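Orotate phosphoribosyltransferase (Aeropyrum pernix, PDB 2YZK) probably catalyses the magnesium-dependent transfer of ribosyl phosphate from 5-phosphoribose 1-diphosphate to orotate, yielding orotidine monophosphate in pyrimidine biosynthesis. Local coordinates at residues K124-L129 / M156-V161; F17-S20 / R24-V27; A3-K8 / R32-D37; L47-G52 / A77-K82. One frame throughout, in Å; residues are numbered along the deposited sequence.

Overall arrangement
Contacts 1 and 4 belong to the phosphoribosyltransferase core and lie about 19 Å apart between centres; Val161 CG1 of the first meets Val51 O of the second at 3.8 Å. Contact 3 brackets contact 2 along the chain, its segments lying before and after the hairpin, with centres about 20 Å apart. The hairpin of contact 2 is nearest to the predicted orotate site, the side chains of Leu19 and Arg145 being about 3 Å apart. Contacts 1 and 3 lie farther from the predicted phosphoribosyl diphosphate residues, Met156 about 8 Å from Gly119 and Leu34 about 8 Å from Asp114, side chain to side chain. Contacts 3 and 4 both touch the second subunit.

Contact 1: K124-L129 / M156-V161; sequences KSIEVL and MGVRLV
Ile126 has CG1 opposite its carbonyl carbon (chi1 -60°), which leaves CG2 opposite the backbone N, while Met156, built as selenomethionine, holds CG between its backbone N and carbonyl carbon and then bends at chi3 (-84°), and the two torsion choices bring Met156 CE against the helix. CE lies 3.3 Å from Ile126 CG2 and 3.4 Å from Ile126 CB, closer than carbon atoms usually pack, so the end of the selenomethionine is pressed firmly against the branch point of the isoleucine, the two side chains crossing obliquely. The next residue, Glu127, adds its aliphatic part, with CG 4.2 Å from Met156 CE. Val158 meets Ile126 differently, tip to tip: its CG2 is 4.0 Å from Ile126 CG2 and 4.1 Å from Ile126 CD1. Helix 120-131 is the connection of a beta-alpha-beta crossover, linking the parallel strands 108-113 and 135-141 of the Rossmann-like sheet, and the contact ties it to the approach to the outermost strand, 159-162. Inward, Ile126 continues onto Val111 and Val136 of those two strands. An alanine in place of Ile126 would probably leave Met156 CE and Val158 CG2 without their shared partner and open a gap between helix and sheet edge. Gly157, at positive phi, closes helix 149-154 as the C-prime residue of a Schellman motif, turning the chain between the two hydrophobic side chains. Arg130, one turn further along helix 120-131, donates NH1 to Met156 O.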
loop_
_atom_site.group_PDB
_atom_site.type_symbol
_atom_site.label_atom_id
_atom_site.label_comp_id
_atom_site.label_asym_id
_atom_site.label_seq_id
_atom_site.Cartn_x
_atom_site.Cartn_y
_atom_site.Cartn_z
ATOM N N LYS A 124 14.621 8.831 -5.935
ATOM C CA LYS A 124 14.199 8.166 -7.165
ATOM C C LYS A 124 12.726 8.450 -7.454
ATOM O O LYS A 124 12.347 8.700 -8.600
ATOM C CB LYS A 124 14.429 6.651 -7.067
ATOM C CG LYS A 124 15.898 6.245 -7.086
ATOM C CD LYS A 124 16.070 4.728 -7.158
ATOM C CE LYS A 124 17.525 4.349 -7.408
ATOM N NZ LYS A 124 17.706 2.895 -7.724
ATOM N N SER A 125 11.895 8.426 -6.418
ATOM C CA SER A 125 10.471 8.691 -6.599
ATOM C C SER A 125 10.262 10.131 -7.052
ATOM O O SER A 125 9.390 10.410 -7.882
ATOM C CB SER A 125 9.714 8.434 -5.292
ATOM O OG SER A 125 9.880 7.089 -4.883
ATOM N N ILE A 126 11.064 11.044 -6.507
ATOM C CA ILE A 126 10.970 12.453 -6.868
ATOM C C ILE A 126 11.312 12.640 -8.346
ATOM O O ILE A 126 10.649 13.399 -9.055
ATOM C CB ILE A 126 11.938 13.318 -6.034
ATOM C CG1 ILE A 126 11.620 13.180 -4.544
ATOM C CG2 ILE A 126 11.831 14.776 -6.468
ATOM C CD1 ILE A 126 10.342 13.884 -4.090
ATOM N N GLU A 127 12.348 11.951 -8.813
ATOM C CA GLU A 127 12.736 12.073 -10.213
ATOM C C GLU A 127 11.627 11.587 -11.146
ATOM O O GLU A 127 11.352 12.212 -12.171
ATOM C CB GLU A 127 14.044 11.317 -10.474
ATOM C CG GLU A 127 15.235 11.930 -9.742
ATOM C CD GLU A 127 16.557 11.264 -10.083
ATOM O OE1 GLU A 127 16.655 10.024 -9.945
ATOM O OE2 GLU A 127 17.503 11.982 -10.481
ATOM N N VAL A 128 10.979 10.482 -10.786
ATOM C CA VAL A 128 9.889 9.949 -11.596
ATOM C C VAL A 128 8.728 10.945 -11.621
ATOM O O VAL A 128 8.152 11.220 -12.671
ATOM C CB VAL A 128 9.401 8.594 -11.037
ATOM C CG1 VAL A 128 8.176 8.116 -11.798
ATOM C CG2 VAL A 128 10.514 7.569 -11.150
ATOM N N LEU A 129 8.389 11.495 -10.461
ATOM C CA LEU A 129 7.305 12.466 -10.392
ATOM C C LEU A 129 7.583 13.714 -11.233
ATOM O O LEU A 129 6.729 14.144 -12.010
ATOM C CB LEU A 129 7.073 12.875 -8.938
ATOM C CG LEU A 129 6.413 11.807 -8.072
ATOM C CD1 LEU A 129 6.585 12.158 -6.605
ATOM C CD2 LEU A 129 4.941 11.708 -8.437
HETATM N N MSE A 156 18.457 18.436 -3.942
HETATM C CA MSE A 156 17.636 18.334 -5.141
HETATM C C MSE A 156 16.314 19.069 -4.929
HETATM O O MSE A 156 15.289 18.720 -5.507
HETATM C CB MSE A 156 17.402 16.869 -5.545
HETATM C CG MSE A 156 16.598 16.015 -4.589
HETATM SE SE MSE A 156 16.493 14.298 -5.202
HETATM C CE MSE A 156 15.107 14.427 -6.343
ATOM N N GLY A 157 16.364 20.096 -4.084
ATOM C CA GLY A 157 15.193 20.917 -3.822
ATOM C C GLY A 157 14.015 20.254 -3.134
ATOM O O GLY A 157 12.860 20.573 -3.421
ATOM N N VAL A 158 14.299 19.341 -2.216
ATOM C CA VAL A 158 13.237 18.660 -1.484
ATOM C C VAL A 158 13.486 18.757 0.022
ATOM O O VAL A 158 14.588 18.482 0.502
ATOM C CB VAL A 158 13.144 17.177 -1.901
ATOM C CG1 VAL A 158 12.096 16.463 -1.048
ATOM C CG2 VAL A 158 12.784 17.077 -3.385
ATOM N N ARG A 159 12.459 19.174 0.756
ATOM C CA ARG A 159 12.547 19.317 2.206
ATOM C C ARG A 159 12.001 18.065 2.877
ATOM O O ARG A 159 10.829 17.728 2.707
ATOM C CB ARG A 159 11.735 20.532 2.671
ATOM C CG ARG A 159 11.772 20.749 4.178
ATOM C CD ARG A 159 10.717 21.746 4.651
ATOM N NE ARG A 159 9.375 21.301 4.288
ATOM C CZ ARG A 159 8.272 21.597 4.969
ATOM N NH1 ARG A 159 8.343 22.344 6.062
ATOM N NH2 ARG A 159 7.095 21.142 4.554
ATOM N N LEU A 160 12.851 17.375 3.631
ATOM C CA LEU A 160 12.433 16.170 4.334
ATOM C C LEU A 160 11.878 16.558 5.697
ATOM O O LEU A 160 12.496 17.334 6.426
ATOM C CB LEU A 160 13.620 15.218 4.531
ATOM C CG LEU A 160 13.357 13.953 5.364
ATOM C CD1 LEU A 160 12.442 13.011 4.591
ATOM C CD2 LEU A 160 14.675 13.254 5.686
ATOM N N VAL A 161 10.704 16.032 6.027
ATOM C CA VAL A 161 10.082 16.283 7.321
ATOM C C VAL A 161 9.772 14.917 7.933
ATOM O O VAL A 161 9.325 14.007 7.235
ATOM C CB VAL A 161 8.771 17.087 7.178
ATOM C CG1 VAL A 161 8.151 17.300 8.547
ATOM C CG2 VAL A 161 9.056 18.432 6.508
#

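Contact 2: F17-S20 / R24-V27; sequences FVLS and RSSV
Phe17 and Ser25 form an antiparallel hydrogen-bonded pair in the beta hairpin of strands 16-18 and 24-29, part of a small three-stranded sheet. Phe17 N bonds to Ser25 O (2.9 Å), and Ser25 N returns a bond to Phe17 O (2.8 Å). With CG opposite the Phe17 carbonyl carbon (chi1 -43°), the ring is carried past Ser25 O to the Val27 carbonyl. CB lies 3.9 Å from Ser25 O, and CG remains near the same oxygen. At the ring, CD2 approaches Val27 C obliquely at 3.6 Å; CE2 continues past the same carbonyl carbon and has Ser26 O at the ring edge, 4.1 Å away and near the ring plane. Tyr28 meets this ring as well, with the planes strongly inclined. Just past the end of strand 16-18, Leu19 sends CD1 to Ser25 CB at 4.0 Å, and its side chain also touches Arg145, a predicted orotate-binding residue, so the hairpin borders the likely substrate pocket. The extended Arg24 lays CG beside Phe17 O, and its NE forms a salt bridge with Asp16. Where the chain turns its corner at Ser26, Ser25 OG donates to an in-plane lone pair of Val27 O at 2.8 Å.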
loop_
_atom_site.group_PDB
_atom_site.type_symbol
_atom_site.label_atom_id
_atom_site.label_comp_id
_atom_site.label_asym_id
_atom_site.label_seq_id
_atom_site.Cartn_x
_atom_site.Cartn_y
_atom_site.Cartn_z
ATOM N N PHE A 17 22.042 -6.887 14.630
ATOM C CA PHE A 17 21.775 -6.848 13.202
ATOM C C PHE A 17 22.857 -6.168 12.381
ATOM O O PHE A 17 23.750 -5.511 12.913
ATOM C CB PHE A 17 20.451 -6.115 12.961
ATOM C CG PHE A 17 19.361 -6.498 13.926
ATOM C CD1 PHE A 17 18.633 -7.670 13.749
ATOM C CD2 PHE A 17 19.093 -5.705 15.038
ATOM C CE1 PHE A 17 17.651 -8.049 14.668
ATOM C CE2 PHE A 17 18.114 -6.075 15.966
ATOM C CZ PHE A 17 17.393 -7.249 15.778
ATOM N N VAL A 18 22.752 -6.346 11.069
ATOM C CA VAL A 18 23.655 -5.739 10.105
ATOM C C VAL A 18 22.727 -5.017 9.141
ATOM O O VAL A 18 21.787 -5.620 8.630
ATOM C CB VAL A 18 24.456 -6.793 9.319
ATOM C CG1 VAL A 18 25.355 -6.103 8.295
ATOM C CG2 VAL A 18 25.287 -7.630 10.271
ATOM N N LEU A 19 22.975 -3.731 8.911
ATOM C CA LEU A 19 22.136 -2.948 8.006
ATOM C C LEU A 19 22.745 -2.870 6.605
ATOM O O LEU A 19 23.937 -3.121 6.421
ATOM C CB LEU A 19 21.943 -1.538 8.567
ATOM C CG LEU A 19 21.609 -1.505 10.061
ATOM C CD1 LEU A 19 21.432 -0.061 10.520
ATOM C CD2 LEU A 19 20.349 -2.331 10.321
ATOM N N SER A 20 21.920 -2.515 5.623
ATOM C CA SER A 20 22.375 -2.410 4.238
ATOM C C SER A 20 23.446 -1.339 4.080
ATOM O O SER A 20 24.077 -1.228 3.030
ATOM C CB SER A 20 21.193 -2.106 3.309
ATOM O OG SER A 20 20.592 -0.862 3.626
ATOM N N ARG A 24 26.816 -2.241 11.955
ATOM C CA ARG A 24 26.254 -3.230 12.870
ATOM C C ARG A 24 25.346 -2.426 13.792
ATOM O O ARG A 24 25.699 -1.320 14.196
ATOM C CB ARG A 24 27.358 -3.905 13.685
ATOM C CG ARG A 24 26.857 -5.026 14.580
ATOM C CD ARG A 24 27.982 -5.619 15.409
ATOM N NE ARG A 24 27.509 -6.705 16.263
ATOM C CZ ARG A 24 28.234 -7.262 17.226
ATOM N NH1 ARG A 24 29.467 -6.831 17.460
ATOM N NH2 ARG A 24 27.728 -8.248 17.954
ATOM N N SER A 25 24.186 -2.978 14.129
ATOM C CA SER A 25 23.234 -2.262 14.968
ATOM C C SER A 25 22.605 -3.138 16.043
ATOM O O SER A 25 22.391 -4.329 15.838
ATOM C CB SER A 25 22.132 -1.671 14.081
ATOM O OG SER A 25 21.153 -0.994 14.847
ATOM N N SER A 26 22.314 -2.532 17.190
ATOM C CA SER A 26 21.683 -3.239 18.294
ATOM C C SER A 26 20.167 -3.093 18.172
ATOM O O SER A 26 19.414 -3.642 18.979
ATOM C CB SER A 26 22.139 -2.662 19.639
ATOM O OG SER A 26 21.698 -1.322 19.802
ATOM N N VAL A 27 19.724 -2.352 17.160
ATOM C CA VAL A 27 18.295 -2.139 16.957
ATOM C C VAL A 27 17.830 -2.391 15.525
ATOM O O VAL A 27 18.542 -2.097 14.565
ATOM C CB VAL A 27 17.887 -0.692 17.347
ATOM C CG1 VAL A 27 18.614 0.310 16.464
ATOM C CG2 VAL A 27 16.374 -0.518 17.225
#

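Contact 3: A3-K8 / R32-D37; sequences AKVLKK and RRLLGD
Leu35 N bonds to Arg32 O at 3.0 Å, closing the 3-10 turn that presents Leu34 to Leu6 and Val5 of helix 2-9. Leu6 CD2 is set between the two methyl branches of Leu34, 3.8 Å from CD1 and 3.8 Å from CD2, the side chains passing at a slant. Val5 joins at about a right angle, its CG1 lying 4.0 Å from Leu34 CD2; CG1 points there because it stands opposite Val5 N (chi1 -178°). Leu34 also leans on Ala11 and on Trp72, which places the contact between helix 2-9 and helix 70-80, on the loop that leads into helix 38-58. A serine in place of Leu34 would probably leave Leu6 CD2 and Val5 CG1 facing a gap and put a hydroxyl among apolar groups. Asp37 N-caps helix 38-58, and Arg33 NH2 forms a salt bridge with Asp103 of the second subunit. The two segments themselves meet by methyl packing alone, while just beyond them Arg33 NE bonds to Arg9 O at the end of helix 2-9. The apolar contact thus sets no precise direction between loop and helix, and a directional polar bond joins the two beside it.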
loop_
_atom_site.group_PDB
_atom_site.type_symbol
_atom_site.label_atom_id
_atom_site.label_comp_id
_atom_site.label_asym_id
_atom_site.label_seq_id
_atom_site.Cartn_x
_atom_site.Cartn_y
_atom_site.Cartn_z
ATOM N N ALA A 3 7.695 6.751 20.101
ATOM C CA ALA A 3 8.518 5.871 20.930
ATOM C C ALA A 3 7.729 4.826 21.715
ATOM O O ALA A 3 8.017 3.633 21.631
ATOM C CB ALA A 3 9.369 6.705 21.884
ATOM N N LYS A 4 6.736 5.273 22.478
ATOM C CA LYS A 4 5.926 4.362 23.274
ATOM C C LYS A 4 5.195 3.343 22.403
ATOM O O LYS A 4 5.269 2.138 22.651
ATOM C CB LYS A 4 4.913 5.149 24.108
ATOM C CG LYS A 4 5.543 6.106 25.110
ATOM C CD LYS A 4 4.484 6.806 25.949
ATOM C CE LYS A 4 5.112 7.795 26.921
ATOM N NZ LYS A 4 6.065 7.127 27.854
ATOM N N VAL A 5 4.496 3.833 21.383
ATOM C CA VAL A 5 3.747 2.974 20.469
ATOM C C VAL A 5 4.672 2.019 19.722
ATOM O O VAL A 5 4.334 0.855 19.501
ATOM C CB VAL A 5 2.971 3.813 19.434
ATOM C CG1 VAL A 5 2.163 2.905 18.535
ATOM C CG2 VAL A 5 2.065 4.808 20.141
ATOM N N LEU A 6 5.840 2.519 19.333
ATOM C CA LEU A 6 6.810 1.713 18.609
ATOM C C LEU A 6 7.279 0.536 19.453
ATOM O O LEU A 6 7.357 -0.592 18.970
ATOM C CB LEU A 6 8.010 2.573 18.201
ATOM C CG LEU A 6 7.723 3.660 17.159
ATOM C CD1 LEU A 6 8.965 4.512 16.936
ATOM C CD2 LEU A 6 7.285 3.007 15.857
ATOM N N LYS A 7 7.583 0.804 20.720
ATOM C CA LYS A 7 8.045 -0.240 21.626
ATOM C C LYS A 7 6.948 -1.284 21.820
ATOM O O LYS A 7 7.211 -2.488 21.782
ATOM C CB LYS A 7 8.433 0.367 22.980
ATOM C CG LYS A 7 9.068 -0.628 23.944
ATOM C CD LYS A 7 9.339 -0.006 25.313
ATOM C CE LYS A 7 8.050 0.392 26.018
ATOM N NZ LYS A 7 8.296 0.864 27.411
ATOM N N LYS A 8 5.720 -0.811 22.012
ATOM C CA LYS A 8 4.564 -1.684 22.219
ATOM C C LYS A 8 4.359 -2.681 21.080
ATOM O O LYS A 8 4.076 -3.858 21.310
ATOM C CB LYS A 8 3.289 -0.848 22.357
ATOM C CG LYS A 8 3.342 0.253 23.408
ATOM C CD LYS A 8 3.337 -0.294 24.829
ATOM C CE LYS A 8 3.324 0.840 25.843
ATOM N NZ LYS A 8 3.299 0.341 27.245
ATOM N N ARG A 32 6.301 -1.145 9.788
ATOM C CA ARG A 32 5.182 -1.936 9.288
ATOM C C ARG A 32 4.389 -2.557 10.434
ATOM O O ARG A 32 3.187 -2.792 10.311
ATOM C CB ARG A 32 5.691 -3.036 8.350
ATOM C CG ARG A 32 6.329 -2.512 7.065
ATOM C CD ARG A 32 6.974 -3.639 6.269
ATOM N NE ARG A 32 7.971 -4.353 7.062
ATOM C CZ ARG A 32 8.696 -5.376 6.617
ATOM N NH1 ARG A 32 8.544 -5.814 5.374
ATOM N NH2 ARG A 32 9.567 -5.968 7.423
ATOM N N ARG A 33 5.054 -2.815 11.553
ATOM C CA ARG A 33 4.375 -3.423 12.689
ATOM C C ARG A 33 3.299 -2.540 13.313
ATOM O O ARG A 33 2.465 -3.018 14.072
ATOM C CB ARG A 33 5.398 -3.857 13.736
ATOM C CG ARG A 33 6.329 -4.949 13.226
ATOM C CD ARG A 33 7.316 -5.368 14.291
ATOM N NE ARG A 33 6.706 -6.165 15.352
ATOM C CZ ARG A 33 6.446 -7.466 15.255
ATOM N NH1 ARG A 33 6.739 -8.128 14.141
ATOM N NH2 ARG A 33 5.909 -8.116 16.281
ATOM N N LEU A 34 3.299 -1.254 12.987
ATOM C CA LEU A 34 2.278 -0.367 13.528
ATOM C C LEU A 34 0.941 -0.594 12.821
ATOM O O LEU A 34 -0.121 -0.279 13.359
ATOM C CB LEU A 34 2.683 1.093 13.346
ATOM C CG LEU A 34 3.996 1.534 13.986
ATOM C CD1 LEU A 34 4.149 3.030 13.782
ATOM C CD2 LEU A 34 3.994 1.207 15.474
ATOM N N LEU A 35 1.002 -1.141 11.612
ATOM C CA LEU A 35 -0.207 -1.364 10.818
ATOM C C LEU A 35 -1.159 -2.409 11.379
ATOM O O LEU A 35 -2.367 -2.341 11.152
ATOM C CB LEU A 35 0.180 -1.747 9.384
ATOM C CG LEU A 35 0.984 -0.682 8.634
ATOM C CD1 LEU A 35 1.526 -1.261 7.338
ATOM C CD2 LEU A 35 0.093 0.525 8.360
ATOM N N GLY A 36 -0.619 -3.367 12.124
ATOM C CA GLY A 36 -1.452 -4.420 12.679
ATOM C C GLY A 36 -2.233 -4.062 13.934
ATOM O O GLY A 36 -2.730 -4.950 14.620
ATOM N N ASP A 37 -2.340 -2.773 14.241
ATOM C CA ASP A 37 -3.083 -2.324 15.421
ATOM C C ASP A 37 -3.669 -0.945 15.127
ATOM O O ASP A 37 -2.929 0.024 14.979
ATOM C CB ASP A 37 -2.147 -2.254 16.632
ATOM C CG ASP A 37 -2.881 -1.959 17.924
ATOM O OD1 ASP A 37 -3.755 -2.766 18.319
ATOM O OD2 ASP A 37 -2.587 -0.917 18.546
#

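Contact 4: L47-G52 / A77-K82; sequences LLLEVG and ALRLSK
The Arg79 guanidinium has Leu49 CD1 over one face, 3.5 Å above its plane and displaced toward the rim on the NH2 side. That methyl is 3.6 Å from Arg79 NH2 and 3.9 Å from Arg79 CZ, a van der Waals contact of a methyl with the face of a cationic group in which no hydrogen bond takes part. The arginine reaches this place by bending at chi2 (-72°) and chi3 (-64°). NH2 itself has a long, weak ion pair with Asp46, one turn earlier on the leucine's helix, which may help to steady the group. The other Leu49 branch serves a second neighbour: CD2 packs on Leu80 CD2 at 3.8 Å and on Leu80 CD1 at 3.9 Å, the two leucines lying side by side and pointing opposite ways. One side chain from helix 38-58 is thus shared by two consecutive residues at the C-terminal end of helix 70-80. That end closes in a Schellman motif, with Ser81 at positive phi, Lys82 N bonded to Ala77 O (2.8 Å) and Ser81 N to Leu78 O (3.1 Å). Leu78 of the second subunit packs on Arg79, so Arg79 also lies at the dimer interface. Such helix-to-helix packing belongs to the alpha/beta core of type I phosphoribosyltransferases, where helix 70-80 is the crossover between parallel strands 61-65 and 84-87.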
loop_
_atom_site.group_PDB
_atom_site.type_symbol
_atom_site.label_atom_id
_atom_site.label_comp_id
_atom_site.label_asym_id
_atom_site.label_seq_id
_atom_site.Cartn_x
_atom_site.Cartn_y
_atom_site.Cartn_z
ATOM N N LEU A 47 -0.019 11.978 13.655
ATOM C CA LEU A 47 1.262 12.672 13.736
ATOM C C LEU A 47 1.758 13.051 12.339
ATOM O O LEU A 47 2.353 14.110 12.153
ATOM C CB LEU A 47 2.293 11.797 14.458
ATOM C CG LEU A 47 2.056 11.606 15.963
ATOM C CD1 LEU A 47 3.059 10.609 16.516
ATOM C CD2 LEU A 47 2.175 12.950 16.679
ATOM N N LEU A 48 1.515 12.185 11.359
ATOM C CA LEU A 48 1.924 12.464 9.983
ATOM C C LEU A 48 1.143 13.661 9.433
ATOM O O LEU A 48 1.696 14.514 8.738
ATOM C CB LEU A 48 1.690 11.238 9.089
ATOM C CG LEU A 48 2.720 10.112 9.237
ATOM C CD1 LEU A 48 2.169 8.828 8.665
ATOM C CD2 LEU A 48 4.012 10.503 8.534
ATOM N N LEU A 49 -0.147 13.718 9.746
ATOM C CA LEU A 49 -0.985 14.814 9.274
ATOM C C LEU A 49 -0.496 16.106 9.901
ATOM O O LEU A 49 -0.414 17.140 9.243
ATOM C CB LEU A 49 -2.452 14.554 9.645
ATOM C CG LEU A 49 -3.105 13.463 8.789
ATOM C CD1 LEU A 49 -4.424 13.009 9.386
ATOM C CD2 LEU A 49 -3.300 14.009 7.374
ATOM N N GLU A 50 -0.147 16.025 11.179
ATOM C CA GLU A 50 0.352 17.175 11.918
ATOM C C GLU A 50 1.653 17.735 11.337
ATOM O O GLU A 50 1.753 18.934 11.079
ATOM C CB GLU A 50 0.564 16.782 13.379
ATOM C CG GLU A 50 1.194 17.850 14.244
ATOM C CD GLU A 50 1.261 17.426 15.699
ATOM O OE1 GLU A 50 0.190 17.260 16.316
ATOM O OE2 GLU A 50 2.384 17.250 16.219
ATOM N N VAL A 51 2.649 16.878 11.136
ATOM C CA VAL A 51 3.926 17.342 10.597
ATOM C C VAL A 51 3.830 17.676 9.114
ATOM O O VAL A 51 4.561 18.539 8.620
ATOM C CB VAL A 51 5.058 16.303 10.824
ATOM C CG1 VAL A 51 5.248 16.056 12.314
ATOM C CG2 VAL A 51 4.734 15.019 10.117
ATOM N N GLY A 52 2.927 16.996 8.409
ATOM C CA GLY A 52 2.740 17.257 6.992
ATOM C C GLY A 52 2.243 18.679 6.815
ATOM O O GLY A 52 2.476 19.318 5.791
ATOM N N ALA A 77 -4.323 9.587 2.117
ATOM C CA ALA A 77 -5.138 10.045 0.998
ATOM C C ALA A 77 -6.624 9.889 1.318
ATOM O O ALA A 77 -7.420 10.780 1.027
ATOM C CB ALA A 77 -4.773 9.268 -0.272
ATOM N N LEU A 78 -6.998 8.766 1.926
ATOM C CA LEU A 78 -8.398 8.542 2.283
ATOM C C LEU A 78 -8.850 9.539 3.357
ATOM O O LEU A 78 -9.949 10.094 3.280
ATOM C CB LEU A 78 -8.601 7.104 2.788
ATOM C CG LEU A 78 -10.040 6.686 3.140
ATOM C CD1 LEU A 78 -10.950 6.857 1.927
ATOM C CD2 LEU A 78 -10.051 5.240 3.613
ATOM N N ARG A 79 -7.999 9.765 4.356
ATOM C CA ARG A 79 -8.331 10.699 5.431
ATOM C C ARG A 79 -8.534 12.104 4.874
ATOM O O ARG A 79 -9.390 12.851 5.345
ATOM C CB ARG A 79 -7.217 10.730 6.489
ATOM C CG ARG A 79 -7.135 9.498 7.395
ATOM C CD ARG A 79 -8.288 9.456 8.395
ATOM N NE ARG A 79 -8.240 10.584 9.322
ATOM C CZ ARG A 79 -7.376 10.697 10.327
ATOM N NH1 ARG A 79 -6.481 9.746 10.550
ATOM N NH2 ARG A 79 -7.393 11.775 11.100
ATOM N N LEU A 80 -7.751 12.458 3.865
ATOM C CA LEU A 80 -7.831 13.787 3.269
ATOM C C LEU A 80 -8.732 13.854 2.039
ATOM O O LEU A 80 -8.877 14.918 1.430
ATOM C CB LEU A 80 -6.419 14.268 2.907
ATOM C CG LEU A 80 -5.442 14.373 4.086
ATOM C CD1 LEU A 80 -4.030 14.645 3.580
ATOM C CD2 LEU A 80 -5.906 15.473 5.021
ATOM N N SER A 81 -9.345 12.730 1.683
ATOM C CA SER A 81 -10.214 12.672 0.511
ATOM C C SER A 81 -9.451 13.188 -0.705
ATOM O O SER A 81 -9.989 13.932 -1.522
ATOM C CB SER A 81 -11.473 13.522 0.729
ATOM O OG SER A 81 -12.219 13.048 1.834
ATOM N N LYS A 82 -8.189 12.782 -0.811
ATOM C CA LYS A 82 -7.328 13.201 -1.909
ATOM C C LYS A 82 -6.891 12.044 -2.794
ATOM O O LYS A 82 -6.937 10.886 -2.388
ATOM C CB LYS A 82 -6.067 13.873 -1.364
ATOM C CG LYS A 82 -6.282 15.243 -0.770
ATOM C CD LYS A 82 -4.984 15.769 -0.177
ATOM C CE LYS A 82 -5.150 17.175 0.382
ATOM N NZ LYS A 82 -5.487 18.160 -0.673
#